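Local coordinates for beta-galactosidase (Bacteroides thetaiotaomicron, PDB 5MUJ), which is probably a glycoside hydrolase that acts in breakdown of the plant pectin rhamnogalacturonan II and binds a glycan from side chain B of that pectin, at residues Thr204-Thr209 and Phe225-Gly230; Gly239-Ile244 and Gly258-Ala263. One frame throughout, in Å; residues are numbered along the deposited sequence.

Contact 1: residues Thr204-Thr209 and Phe225-Gly230. With 8PK (4-O-[(1R)-1-hydroxyethyl]-2-O-methyl-alpha-L-fucopyranose), chain B.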
ATOM      1  N   THR A 204      11.971 -11.084  -3.591  1.00 14.14           N
ATOM      2  CA  THR A 204      10.843 -10.567  -4.379  1.00 14.26           C
ATOM      3  C   THR A 204      10.610  -9.155  -3.900  1.00 13.73           C
ATOM      4  O   THR A 204      10.926  -8.807  -2.770  1.00 16.85           O
ATOM      5  CB  THR A 204       9.571 -11.438  -4.241  1.00 15.82           C
ATOM      6  OG1 THR A 204       8.466 -10.777  -4.868  1.00 18.02           O
ATOM      7  CG2 THR A 204       9.237 -11.707  -2.774  1.00 18.89           C
ATOM      8  N   GLN A 205      10.070  -8.341  -4.784  1.00 14.97           N
ATOM      9  CA  GLN A 205       9.610  -7.009  -4.427  1.00 13.65           C
ATOM     10  C   GLN A 205       8.115  -7.069  -4.199  1.00 14.90           C
ATOM     11  O   GLN A 205       7.430  -7.975  -4.681  1.00 20.32           O
ATOM     12  CB  GLN A 205      10.083  -5.970  -5.458  1.00 14.27           C
ATOM     13  CG  GLN A 205      11.652  -5.910  -5.374  1.00 14.79           C
ATOM     14  CD  GLN A 205      12.398  -5.518  -6.624  1.00 16.87           C
ATOM     15  OE1 GLN A 205      13.620  -5.210  -6.556  1.00 22.17           O
ATOM     16  NE2 GLN A 205      11.773  -5.649  -7.753  1.00 16.80           N
ATOM     17  N   TYR A 206       7.642  -6.168  -3.366  1.00 12.83           N
ATOM     18  CA  TYR A 206       6.208  -6.098  -3.105  1.00 11.15           C
ATOM     19  C   TYR A 206       5.692  -4.645  -3.383  1.00 12.10           C
ATOM     20  O   TYR A 206       6.032  -4.077  -4.445  1.00 14.71           O
ATOM     21  CB  TYR A 206       5.877  -6.592  -1.723  1.00 12.42           C
ATOM     22  CG  TYR A 206       6.132  -8.050  -1.467  1.00 11.73           C
ATOM     23  CD1 TYR A 206       5.259  -9.016  -1.942  1.00 11.08           C
ATOM     24  CD2 TYR A 206       7.237  -8.480  -0.727  1.00 12.69           C
ATOM     25  CE1 TYR A 206       5.423 -10.353  -1.683  1.00 13.13           C
ATOM     26  CE2 TYR A 206       7.433  -9.829  -0.493  1.00 13.18           C
ATOM     27  CZ  TYR A 206       6.550 -10.761  -0.969  1.00 15.23           C
ATOM     28  OH  TYR A 206       6.748 -12.090  -0.676  1.00 17.78           O
ATOM     29  N   LYS A 207       4.888  -4.050  -2.485  1.00 11.24           N
ATOM     30  CA  LYS A 207       4.289  -2.705  -2.773  1.00 10.42           C
ATOM     31  C   LYS A 207       5.379  -1.644  -2.903  1.00 11.04           C
ATOM     32  O   LYS A 207       6.455  -1.810  -2.271  1.00 12.63           O
ATOM     33  CB  LYS A 207       3.256  -2.291  -1.694  1.00 12.37           C
ATOM     34  CG  LYS A 207       2.858  -0.833  -1.755  1.00 12.50           C
ATOM     35  CD  LYS A 207       1.553  -0.462  -1.041  1.00 14.91           C
ATOM     36  CE  LYS A 207       1.267   1.029  -1.163  1.00 15.04           C
ATOM     37  NZ  LYS A 207      -0.060   1.369  -0.556  1.00 15.02           N
ATOM     38  N   SER A 208       5.172  -0.660  -3.779  1.00 10.12           N
ATOM     39  CA  SER A 208       5.972   0.545  -3.931  1.00  9.23           C
ATOM     40  C   SER A 208       5.071   1.768  -4.023  1.00 10.52           C
ATOM     41  O   SER A 208       3.905   1.650  -4.400  1.00 14.04           O
ATOM     42  CB  SER A 208       6.781   0.473  -5.237  1.00  9.42           C
ATOM     43  OG  SER A 208       5.878   0.383  -6.347  1.00 11.32           O
ATOM     44  N   THR A 209       5.595   2.936  -3.685  1.00 10.25           N
ATOM     45  CA  THR A 209       4.889   4.222  -3.931  1.00 11.09           C
ATOM     46  C   THR A 209       5.966   5.243  -4.190  1.00 11.14           C
ATOM     47  O   THR A 209       6.982   5.256  -3.470  1.00 12.56           O
ATOM     48  CB  THR A 209       3.993   4.655  -2.756  1.00 12.85           C
ATOM     49  OG1 THR A 209       2.878   3.773  -2.677  1.00 14.73           O
ATOM     50  CG2 THR A 209       3.491   6.049  -2.956  1.00 13.71           C
ATOM     51  N   PHE A 225       9.357   4.490  -1.914  1.00 13.00           N
ATOM     52  CA  PHE A 225       9.335   3.745  -0.717  1.00 11.62           C
ATOM     53  C   PHE A 225       8.717   2.397  -1.120  1.00 12.75           C
ATOM     54  O   PHE A 225       7.716   2.293  -1.714  1.00 14.56           O
ATOM     55  CB  PHE A 225       8.549   4.380   0.489  1.00 12.27           C
ATOM     56  CG  PHE A 225       9.335   5.354   1.296  1.00 11.57           C
ATOM     57  CD1 PHE A 225       9.609   6.579   0.806  1.00 10.22           C
ATOM     58  CD2 PHE A 225       9.881   5.018   2.537  1.00 13.57           C
ATOM     59  CE1 PHE A 225      10.338   7.461   1.502  1.00 10.20           C
ATOM     60  CE2 PHE A 225      10.651   5.936   3.239  1.00 11.18           C
ATOM     61  CZ  PHE A 225      10.834   7.177   2.735  1.00  9.98           C
ATOM     62  N   TYR A 226       9.448   1.322  -0.875  1.00 12.32           N
ATOM     63  CA  TYR A 226       8.971  -0.018  -1.240  1.00 13.29           C
ATOM     64  C   TYR A 226       9.400  -1.086  -0.261  1.00 12.02           C
ATOM     65  O   TYR A 226      10.411  -0.930   0.441  1.00 13.87           O
ATOM     66  CB  TYR A 226       9.379  -0.428  -2.671  1.00 11.63           C
ATOM     67  CG  TYR A 226      10.851  -0.707  -2.968  1.00 12.42           C
ATOM     68  CD1 TYR A 226      11.793   0.320  -2.962  1.00 11.72           C
ATOM     69  CD2 TYR A 226      11.244  -1.979  -3.355  1.00 12.44           C
ATOM     70  CE1 TYR A 226      13.119   0.069  -3.322  1.00 12.87           C
ATOM     71  CE2 TYR A 226      12.578  -2.248  -3.659  1.00 13.79           C
ATOM     72  CZ  TYR A 226      13.488  -1.199  -3.648  1.00 13.16           C
ATOM     73  OH  TYR A 226      14.821  -1.394  -3.998  1.00 13.02           O
ATOM     74  N   ASN A 227       8.605  -2.140  -0.156  1.00 11.61           N
ATOM     75  CA  ASN A 227       8.943  -3.276   0.698  1.00 12.63           C
ATOM     76  C   ASN A 227       9.256  -4.502  -0.162  1.00 12.02           C
ATOM     77  O   ASN A 227       8.874  -4.614  -1.317  1.00 13.76           O
ATOM     78  CB  ASN A 227       7.917  -3.543   1.844  1.00 12.64           C
ATOM     79  CG  ASN A 227       6.501  -3.778   1.353  1.00 13.85           C
ATOM     80  OD1 ASN A 227       5.824  -2.830   0.923  1.00 16.16           O
ATOM     81  ND2 ASN A 227       6.008  -5.012   1.523  1.00 12.77           N
ATOM     82  N   ALA A 228      10.121  -5.359   0.376  1.00 12.63           N
ATOM     83  CA  ALA A 228      10.659  -6.484  -0.370  1.00 13.58           C
ATOM     84  C   ALA A 228      11.104  -7.518   0.642  1.00 12.02           C
ATOM     85  O   ALA A 228      11.254  -7.184   1.787  1.00 13.54           O
ATOM     86  CB  ALA A 228      11.842  -6.024  -1.213  1.00 12.07           C
ATOM     87  N   GLY A 229      11.274  -8.766   0.188  1.00 13.10           N
ATOM     88  CA  GLY A 229      11.708  -9.878   1.022  1.00 13.09           C
ATOM     89  C   GLY A 229      13.197 -10.175   0.816  1.00 13.87           C
ATOM     90  O   GLY A 229      13.682 -10.107  -0.271  1.00 14.31           O
ATOM     91  N   GLY A 230      13.874 -10.466   1.909  1.00 12.54           N
ATOM     92  CA  GLY A 230      15.275 -10.898   1.892  1.00 12.87           C
ATOM     93  C   GLY A 230      15.683 -11.460   3.217  1.00 13.40           C
ATOM     94  O   GLY A 230      14.896 -11.554   4.166  1.00 16.51           O
TER
HETATM   95  O9  8PK B   8       9.737 -17.352  -2.835  1.00 31.44           O
HETATM   96  C8  8PK B   8       9.508 -15.977  -2.550  1.00 27.43           C
HETATM   97  C10 8PK B   8       9.385 -15.185  -3.833  1.00 28.46           C
HETATM   98  O4  8PK B   8       8.334 -15.835  -1.737  1.00 27.62           O
HETATM   99  C4  8PK B   8       8.368 -16.621  -0.542  1.00 26.30           C
HETATM  100  C5  8PK B   8       6.950 -16.989  -0.156  1.00 25.75           C
HETATM  101  C6  8PK B   8       6.233 -17.735  -1.287  1.00 29.69           C
HETATM  102  O5  8PK B   8       6.215 -15.795   0.196  1.00 24.10           O
HETATM  103  C3  8PK B   8       9.060 -15.875   0.595  1.00 27.70           C
HETATM  104  O3  8PK B   8      10.407 -15.508   0.277  1.00 28.67           O
HETATM  105  C2  8PK B   8       8.270 -14.623   0.898  1.00 27.18           C
HETATM  106  O2  8PK B   8       8.912 -13.954   1.992  1.00 30.36           O
HETATM  107  C7  8PK B   8       9.559 -12.726   1.631  1.00 30.05           C
HETATM  108  C1  8PK B   8       6.819 -14.985   1.220  1.00 24.79           C
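Strands 204-212 and 222-231 form a beta hairpin at the start of a four-stranded antiparallel blade, and a beta bulge interrupts their pairing. Tyr-206 and Lys-207 both face Asn-227. Tyr-206 N donates to Asn-227 O (2.9 Å), and Asn-227 N donates to Lys-207 O (3.0 Å). Beyond the bulge, Thr-209 and Phe-225 exchange two backbone bonds. The Asn-227 amide stands against Tyr-206, with ND2 3.6 Å from CB of Tyr-206. With chi1 of Asn-227 at 57°, its CG sits between the backbone N and the carbonyl carbon, which brings OD1 near CB of Lys-207; OD1 also accepts a hydrogen bond from Asp-273 N. On the other face, CG of Gln-205 meets the ring edge of Tyr-226 at CE2 (4.1 Å). The Tyr-226 hydroxyl bonds to Glu-201. The Tyr-206 ring turns its edge to Gly-229, and its OH lies 3.3 Å from sugar atom C2 of 8PK. Gly-229, lacking a side chain, lets methyl C7 of 8PK come within 3.6 Å of its CA. Replacing Tyr-206 with an alanine would probably open a gap beside Gly-229 and leave the sugar without this hydroxyl contact. The bulged hairpin belongs to one blade of a five-bladed beta-propeller, and its end lines the glycan pocket.

Contact 2: residues Gly239-Ile244 and Gly258-Ala263; sequences GERVGI and GNPVFA
Asn-259 grips the backbone of Ile-244 with its side-chain amide, much as a neighbouring strand would. OD1 of Asn-259 accepts from Ile-244 N at 2.9 Å. ND2 of Asn-259 donates to Ile-244 O at 2.8 Å in a nearly straight bond (171°), with the acceptor close to the amide plane. Two bonds from one amide fix its rotation, and ND2 also donates to Gln-198. Gly-243 has no side chain, and OD1 of Asn-259 comes to 3.4 Å from its CA.

Backbone bonds centre on Val-242. Val-242 N donates to Phe-262 O at 3.0 Å. Val-242 O accepts from both Val-261 N (2.9 Å) and Phe-262 N (3.3 Å), so two residues face one: a classic beta bulge. A cis peptide bond precedes Pro-260, whose CB also lies near Val-242 O.

The remaining contacts across the segments are between carbon atoms. The extended Arg-241 chain runs alongside Pro-260, both pointing the same way. CG of Arg-241 touches CB of Ala-263 at 3.6 Å. CD1 of Ile-244 meets CG1 of Val-261 at 4.0 Å, the two side chains crossing at about a right angle. NE of Arg-241 forms a salt bridge with Glu-265, outside the two segments.

The loop 258-263 thus lies along strand 238-247, after strand 254-255 and before strand 270-279. On strand 222-231, Phe-225 touches both Val-242 and Ile-244.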
ATOM      1  N   GLY A 239      12.585 -11.953   6.190  1.00 13.78           N
ATOM      2  CA  GLY A 239      11.416 -11.067   6.437  1.00 13.62           C
ATOM      3  C   GLY A 239      11.172 -10.101   5.290  1.00 13.60           C
ATOM      4  O   GLY A 239      11.799 -10.192   4.249  1.00 15.06           O
ATOM      5  N   GLU A 240      10.225  -9.166   5.509  1.00 11.59           N
ATOM      6  CA  GLU A 240       9.951  -8.032   4.590  1.00 12.59           C
ATOM      7  C   GLU A 240      10.230  -6.721   5.277  1.00 10.42           C
ATOM      8  O   GLU A 240       9.840  -6.511   6.428  1.00 12.47           O
ATOM      9  CB  GLU A 240       8.475  -7.950   4.127  1.00 12.70           C
ATOM     10  CG  GLU A 240       8.062  -9.173   3.365  1.00 16.46           C
ATOM     11  CD  GLU A 240       6.710  -9.049   2.692  1.00 16.44           C
ATOM     12  OE1 GLU A 240       6.221  -7.924   2.455  1.00 18.71           O
ATOM     13  OE2 GLU A 240       6.122 -10.102   2.428  1.00 19.11           O
ATOM     14  N   ARG A 241      10.923  -5.872   4.573  1.00  9.58           N
ATOM     15  CA  ARG A 241      11.481  -4.673   5.100  1.00 11.17           C
ATOM     16  C   ARG A 241      11.240  -3.539   4.095  1.00 10.35           C
ATOM     17  O   ARG A 241      10.982  -3.787   2.901  1.00 11.97           O
ATOM     18  CB  ARG A 241      12.992  -4.865   5.321  1.00  9.26           C
ATOM     19  CG  ARG A 241      13.326  -5.915   6.356  1.00 10.00           C
ATOM     20  CD  ARG A 241      14.833  -6.246   6.328  1.00 10.98           C
ATOM     21  NE  ARG A 241      15.113  -7.342   7.238  1.00 12.00           N
ATOM     22  CZ  ARG A 241      15.077  -8.643   6.923  1.00 14.20           C
ATOM     23  NH1 ARG A 241      14.695  -9.053   5.715  1.00 13.16           N
ATOM     24  NH2 ARG A 241      15.405  -9.558   7.830  1.00 15.45           N
ATOM     25  N   VAL A 242      11.460  -2.312   4.548  1.00 10.75           N
ATOM     26  CA  VAL A 242      11.164  -1.114   3.765  1.00 11.59           C
ATOM     27  C   VAL A 242      12.451  -0.385   3.388  1.00 13.31           C
ATOM     28  O   VAL A 242      13.302  -0.105   4.259  1.00 13.71           O
ATOM     29  CB  VAL A 242      10.225  -0.175   4.535  1.00 13.27           C
ATOM     30  CG1 VAL A 242      10.116   1.151   3.832  1.00 12.08           C
ATOM     31  CG2 VAL A 242       8.853  -0.808   4.691  1.00 14.39           C
ATOM     32  N   GLY A 243      12.558  -0.039   2.109  1.00 12.43           N
ATOM     33  CA  GLY A 243      13.683   0.737   1.613  1.00 12.55           C
ATOM     34  C   GLY A 243      13.288   1.757   0.596  1.00 11.48           C
ATOM     35  O   GLY A 243      12.140   1.845   0.218  1.00 14.14           O
ATOM     36  N   ILE A 244      14.271   2.526   0.153  1.00 13.00           N
ATOM     37  CA  ILE A 244      14.121   3.677  -0.711  1.00 12.77           C
ATOM     38  C   ILE A 244      14.875   3.502  -2.030  1.00 12.05           C
ATOM     39  O   ILE A 244      16.029   2.943  -2.075  1.00 11.57           O
ATOM     40  CB  ILE A 244      14.644   4.932   0.025  1.00 12.03           C
ATOM     41  CG1 ILE A 244      13.734   5.309   1.215  1.00 12.02           C
ATOM     42  CG2 ILE A 244      14.830   6.101  -0.914  1.00  9.39           C
ATOM     43  CD1 ILE A 244      14.289   6.421   2.079  1.00 11.68           C
ATOM     44  N   GLY A 258      21.888   3.354   2.079  1.00 18.18           N
ATOM     45  CA  GLY A 258      21.600   2.984   3.461  1.00 19.11           C
ATOM     46  C   GLY A 258      20.406   2.072   3.681  1.00 18.05           C
ATOM     47  O   GLY A 258      20.002   1.880   4.823  1.00 18.91           O
ATOM     48  N   ASN A 259      19.865   1.475   2.614  1.00 16.01           N
ATOM     49  CA  ASN A 259      18.751   0.519   2.754  1.00 14.10           C
ATOM     50  C   ASN A 259      19.097  -0.751   3.559  1.00 13.61           C
ATOM     51  O   ASN A 259      20.298  -1.183   3.583  1.00 16.15           O
ATOM     52  CB  ASN A 259      18.273   0.045   1.394  1.00 13.45           C
ATOM     53  CG  ASN A 259      17.398   1.044   0.695  1.00 12.38           C
ATOM     54  OD1 ASN A 259      16.817   1.906   1.341  1.00 14.36           O
ATOM     55  ND2 ASN A 259      17.325   0.965  -0.640  1.00 11.38           N
ATOM     56  N   PRO A 260      18.114  -1.388   4.216  1.00 13.57           N
ATOM     57  CA  PRO A 260      16.712  -0.898   4.395  1.00 13.43           C
ATOM     58  C   PRO A 260      16.635   0.212   5.444  1.00 14.43           C
ATOM     59  O   PRO A 260      17.459   0.263   6.345  1.00 18.59           O
ATOM     60  CB  PRO A 260      15.949  -2.163   4.841  1.00 14.40           C
ATOM     61  CG  PRO A 260      16.993  -3.105   5.380  1.00 14.96           C
ATOM     62  CD  PRO A 260      18.325  -2.753   4.754  1.00 15.53           C
ATOM     63  N   VAL A 261      15.656   1.113   5.337  1.00 12.70           N
ATOM     64  CA  VAL A 261      15.535   2.222   6.279  1.00 15.23           C
ATOM     65  C   VAL A 261      14.528   1.957   7.427  1.00 14.40           C
ATOM     66  O   VAL A 261      14.454   2.743   8.364  1.00 16.29           O
ATOM     67  CB  VAL A 261      15.116   3.527   5.576  1.00 16.35           C
ATOM     68  CG1 VAL A 261      16.144   3.911   4.531  1.00 16.51           C
ATOM     69  CG2 VAL A 261      13.695   3.444   4.988  1.00 16.14           C
ATOM     70  N   PHE A 262      13.758   0.879   7.327  1.00 13.47           N
ATOM     71  CA  PHE A 262      12.799   0.565   8.370  1.00 12.75           C
ATOM     72  C   PHE A 262      12.461  -0.901   8.352  1.00 12.12           C
ATOM     73  O   PHE A 262      12.046  -1.416   7.338  1.00 13.67           O
ATOM     74  CB  PHE A 262      11.523   1.374   8.167  1.00 11.48           C
ATOM     75  CG  PHE A 262      10.595   1.340   9.339  1.00 13.12           C
ATOM     76  CD1 PHE A 262      11.006   1.703  10.621  1.00 14.57           C
ATOM     77  CD2 PHE A 262       9.278   0.999   9.139  1.00 13.60           C
ATOM     78  CE1 PHE A 262      10.127   1.680  11.693  1.00 13.07           C
ATOM     79  CE2 PHE A 262       8.400   0.962  10.195  1.00 14.09           C
ATOM     80  CZ  PHE A 262       8.811   1.299  11.478  1.00 13.01           C
ATOM     81  N   ALA A 263      12.672  -1.563   9.489  1.00 13.60           N
ATOM     82  CA  ALA A 263      12.485  -2.979   9.600  1.00 14.95           C
ATOM     83  C   ALA A 263      12.229  -3.331  11.051  1.00 14.92           C
ATOM     84  O   ALA A 263      12.607  -2.583  11.948  1.00 19.18           O
ATOM     85  CB  ALA A 263      13.728  -3.712   9.127  1.00 15.59           C
TER

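Contact 1 and contact 2 belong to the same blade, with centres about 9 Å apart. Strands 222-231 and 238-247 are neighbours in its sheet and join them: Tyr-226 O lies 2.9 Å from Gly-243 N, a probable hydrogen bond. Gly-230 O and Arg-241 NH1, also 2.9 Å apart, probably make another. Towards the pocket, Tyr-206 CE2 packs 3.2 Å from Glu-240 OE2. Contact 1 supplies Thr-204, Tyr-206 and Gly-229 to the glycan site, and contact 2 supplies Glu-240, which touches the bound galactose. The Arg-241 side chain stays about 8 Å from 8PK.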